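Side-chain contact in ferric iron-binding protein HitA (Pseudomonas aeruginosa PAO1, PDB 6IWF), which binds ferric iron, probably as the periplasmic solute-binding component of an iron uptake system, and is involved in gallium internalization: residues A[174-179]-A[195-200]. Residues are numbered along the deposited sequence; the frame is centred on the assembly and turned at random.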
ATOM      1  N   THR A 174      -1.723   3.856 -16.588  1.00 12.44           N
ATOM      2  CA  THR A 174      -0.451   3.297 -16.164  1.00 11.69           C
ATOM      3  C   THR A 174       0.044   3.902 -14.863  1.00 13.22           C
ATOM      4  O   THR A 174       1.072   3.459 -14.343  1.00 16.70           O
ATOM      5  CB  THR A 174       0.605   3.465 -17.269  1.00 17.65           C
ATOM      6  OG1 THR A 174       0.764   4.847 -17.572  1.00 17.90           O
ATOM      7  CG2 THR A 174       0.161   2.742 -18.542  1.00 20.04           C
ATOM      8  N   ASN A 175      -0.692   4.860 -14.292  1.00 10.00           N
ATOM      9  CA  ASN A 175      -0.221   5.628 -13.150  1.00 14.30           C
ATOM     10  C   ASN A 175      -1.425   6.035 -12.309  1.00 11.40           C
ATOM     11  O   ASN A 175      -2.422   6.504 -12.861  1.00 10.37           O
ATOM     12  CB  ASN A 175       0.545   6.869 -13.648  1.00 18.32           C
ATOM     13  CG  ASN A 175       1.219   7.626 -12.537  1.00 21.68           C
ATOM     14  OD1 ASN A 175       0.557   8.233 -11.699  1.00 22.12           O
ATOM     15  ND2 ASN A 175       2.553   7.608 -12.528  1.00 21.73           N
ATOM     16  N   ASN A 176      -1.326   5.883 -10.981  1.00  8.68           N
ATOM     17  CA  ASN A 176      -2.472   6.231 -10.140  1.00 16.08           C
ATOM     18  C   ASN A 176      -2.736   7.733 -10.152  1.00 13.27           C
ATOM     19  O   ASN A 176      -3.897   8.160 -10.112  1.00 11.81           O
ATOM     20  CB  ASN A 176      -2.266   5.753  -8.699  1.00 15.19           C
ATOM     21  CG  ASN A 176      -2.371   4.253  -8.549  1.00 21.43           C
ATOM     22  OD1 ASN A 176      -3.443   3.671  -8.714  1.00 26.88           O
ATOM     23  ND2 ASN A 176      -1.255   3.616  -8.200  1.00 24.36           N
ATOM     24  N   VAL A 177      -1.679   8.555 -10.175  1.00 11.61           N
ATOM     25  CA  VAL A 177      -1.894  10.001 -10.152  1.00 11.52           C
ATOM     26  C   VAL A 177      -2.584  10.448 -11.433  1.00 13.96           C
ATOM     27  O   VAL A 177      -3.468  11.314 -11.413  1.00 12.93           O
ATOM     28  CB  VAL A 177      -0.567  10.752  -9.929  1.00 15.01           C
ATOM     29  CG1 VAL A 177      -0.807  12.272  -9.957  1.00 12.47           C
ATOM     30  CG2 VAL A 177       0.066  10.332  -8.614  1.00 14.42           C
ATOM     31  N   THR A 178      -2.212   9.843 -12.562  1.00 11.47           N
ATOM     32  CA  THR A 178      -2.890  10.121 -13.825  1.00 11.63           C
ATOM     33  C   THR A 178      -4.372   9.746 -13.778  1.00 12.04           C
ATOM     34  O   THR A 178      -5.225  10.508 -14.251  1.00  9.89           O
ATOM     35  CB  THR A 178      -2.188   9.371 -14.954  1.00 13.91           C
ATOM     36  OG1 THR A 178      -0.792   9.720 -14.952  1.00 16.02           O
ATOM     37  CG2 THR A 178      -2.800   9.741 -16.289  1.00 12.58           C
ATOM     38  N   ALA A 179      -4.694   8.571 -13.232  1.00  9.63           N
ATOM     39  CA  ALA A 179      -6.096   8.163 -13.112  1.00 10.19           C
ATOM     40  C   ALA A 179      -6.878   9.107 -12.197  1.00 10.07           C
ATOM     41  O   ALA A 179      -8.041   9.444 -12.480  1.00  9.98           O
ATOM     42  CB  ALA A 179      -6.176   6.725 -12.589  1.00  9.65           C
ATOM     43  N   ASN A 195      -6.848   5.416  -1.128  1.00  4.32           N
ATOM     44  CA  ASN A 195      -7.443   6.670  -0.671  1.00  6.23           C
ATOM     45  C   ASN A 195      -6.460   7.830  -0.720  1.00  8.62           C
ATOM     46  O   ASN A 195      -6.868   8.976  -0.954  1.00  8.58           O
ATOM     47  CB  ASN A 195      -7.972   6.493   0.756  1.00  8.56           C
ATOM     48  CG  ASN A 195      -6.857   6.354   1.762  1.00 10.89           C
ATOM     49  OD1 ASN A 195      -6.159   5.336   1.805  1.00  8.97           O
ATOM     50  ND2 ASN A 195      -6.661   7.393   2.572  1.00 14.24           N
ATOM     51  N   TYR A 196      -5.164   7.568  -0.507  1.00  5.23           N
ATOM     52  CA  TYR A 196      -4.270   8.688  -0.218  1.00  7.87           C
ATOM     53  C   TYR A 196      -3.975   9.544  -1.448  1.00 11.85           C
ATOM     54  O   TYR A 196      -3.546  10.693  -1.285  1.00 10.27           O
ATOM     55  CB  TYR A 196      -2.971   8.176   0.425  1.00  9.43           C
ATOM     56  CG  TYR A 196      -2.229   7.155  -0.386  1.00  7.74           C
ATOM     57  CD1 TYR A 196      -1.452   7.545  -1.471  1.00 13.52           C
ATOM     58  CD2 TYR A 196      -2.285   5.804  -0.067  1.00 11.79           C
ATOM     59  CE1 TYR A 196      -0.757   6.615  -2.225  1.00 17.06           C
ATOM     60  CE2 TYR A 196      -1.586   4.862  -0.825  1.00 12.37           C
ATOM     61  CZ  TYR A 196      -0.830   5.282  -1.905  1.00 18.12           C
ATOM     62  OH  TYR A 196      -0.127   4.369  -2.672  1.00 21.63           O
ATOM     63  N   TYR A 197      -4.225   9.036  -2.666  1.00 10.92           N
ATOM     64  CA  TYR A 197      -3.979   9.844  -3.865  1.00 12.04           C
ATOM     65  C   TYR A 197      -4.907  11.047  -3.926  1.00  9.74           C
ATOM     66  O   TYR A 197      -4.513  12.124  -4.392  1.00 12.32           O
ATOM     67  CB  TYR A 197      -4.157   9.003  -5.126  1.00 11.23           C
ATOM     68  CG  TYR A 197      -3.077   7.977  -5.317  1.00 11.38           C
ATOM     69  CD1 TYR A 197      -1.832   8.340  -5.824  1.00 15.79           C
ATOM     70  CD2 TYR A 197      -3.301   6.638  -4.997  1.00 12.63           C
ATOM     71  CE1 TYR A 197      -0.832   7.400  -5.993  1.00 17.72           C
ATOM     72  CE2 TYR A 197      -2.306   5.698  -5.167  1.00 16.09           C
ATOM     73  CZ  TYR A 197      -1.077   6.086  -5.663  1.00 21.07           C
ATOM     74  OH  TYR A 197      -0.084   5.150  -5.841  1.00 28.25           O
ATOM     75  N   TRP A 198      -6.154  10.875  -3.501  1.00  9.57           N
ATOM     76  CA  TRP A 198      -7.072  12.003  -3.459  1.00  9.92           C
ATOM     77  C   TRP A 198      -6.557  13.090  -2.519  1.00 11.89           C
ATOM     78  O   TRP A 198      -6.597  14.282  -2.855  1.00  9.38           O
ATOM     79  CB  TRP A 198      -8.454  11.512  -3.025  1.00 10.59           C
ATOM     80  CG  TRP A 198      -9.537  12.535  -3.076  1.00  8.71           C
ATOM     81  CD1 TRP A 198     -10.373  12.805  -4.125  1.00 12.09           C
ATOM     82  CD2 TRP A 198      -9.936  13.399  -2.012  1.00 11.06           C
ATOM     83  NE1 TRP A 198     -11.259  13.796  -3.781  1.00  9.69           N
ATOM     84  CE2 TRP A 198     -11.013  14.180  -2.488  1.00 11.08           C
ATOM     85  CE3 TRP A 198      -9.484  13.596  -0.703  1.00 11.01           C
ATOM     86  CZ2 TRP A 198     -11.644  15.144  -1.703  1.00 13.25           C
ATOM     87  CZ3 TRP A 198     -10.111  14.559   0.082  1.00 14.65           C
ATOM     88  CH2 TRP A 198     -11.186  15.319  -0.423  1.00 14.99           C
ATOM     89  N   TYR A 199      -6.046  12.695  -1.347  1.00  9.62           N
ATOM     90  CA  TYR A 199      -5.568  13.683  -0.383  1.00 11.47           C
ATOM     91  C   TYR A 199      -4.320  14.405  -0.883  1.00 14.66           C
ATOM     92  O   TYR A 199      -4.175  15.615  -0.671  1.00 13.69           O
ATOM     93  CB  TYR A 199      -5.313  13.010   0.968  1.00 12.70           C
ATOM     94  CG  TYR A 199      -6.582  12.613   1.671  1.00  9.16           C
ATOM     95  CD1 TYR A 199      -7.193  11.380   1.421  1.00  8.82           C
ATOM     96  CD2 TYR A 199      -7.214  13.490   2.552  1.00  9.15           C
ATOM     97  CE1 TYR A 199      -8.366  11.011   2.053  1.00 11.36           C
ATOM     98  CE2 TYR A 199      -8.387  13.133   3.184  1.00 12.41           C
ATOM     99  CZ  TYR A 199      -8.964  11.901   2.932  1.00 12.88           C
ATOM    100  OH  TYR A 199     -10.128  11.560   3.576  1.00 12.39           O
ATOM    101  N   THR A 200      -3.404  13.689  -1.546  1.00 13.17           N
ATOM    102  CA  THR A 200      -2.235  14.359  -2.114  1.00 13.20           C
ATOM    103  C   THR A 200      -2.649  15.404  -3.143  1.00 14.51           C
ATOM    104  O   THR A 200      -2.140  16.532  -3.136  1.00 15.61           O
ATOM    105  CB  THR A 200      -1.283  13.339  -2.742  1.00 16.09           C
ATOM    106  OG1 THR A 200      -0.897  12.376  -1.752  1.00 17.82           O
ATOM    107  CG2 THR A 200      -0.041  14.048  -3.283  1.00 18.67           C
TER
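Asn176 lies over one face of the Tyr197 ring, its CB 3.5 Å from the ring centroid and 19° off the normal, a CH-pi contact displaced toward the phenol end. Asn176 CG stands anti to the carbonyl carbon (chi1 -72°), and Asn176 ND2 is thereby placed above the ring plane, 3.0 Å from Tyr197 OH, with the amide and ring planes 32° apart. A short polar side chain suits this place, since its methylene covers the ring while its amide lies toward the hydroxyl end. Val177, one residue on, reaches the ring obliquely, CG2 lying 3.9 Å from Tyr197 CD1; its branched side chain offers a methyl to the ring carbons. On the opposite face of the ring sits CE1 of Tyr196, so Tyr197 is held between its neighbour and Asn176. The tyrosines follow strand 190-194 and lead into helix 196-205 of a type 2 periplasmic-binding-protein fold, an adjacent pair as in related ferric-binding proteins; both bind Fe(3+) in a structure of this protein, together with His12 and Glu60, although no iron is bound here. Tyr196 OH meanwhile hydrogen-bonds to Glu60. Helix 176-184, which carries Asn176 and Val177, starts after the N-cap Asn175, whose short side chain lets OD1 turn back to the first-turn N-H groups, accepting weak bonds from Val177 N at 2.7 Å and Thr178 N at 3.3 Å.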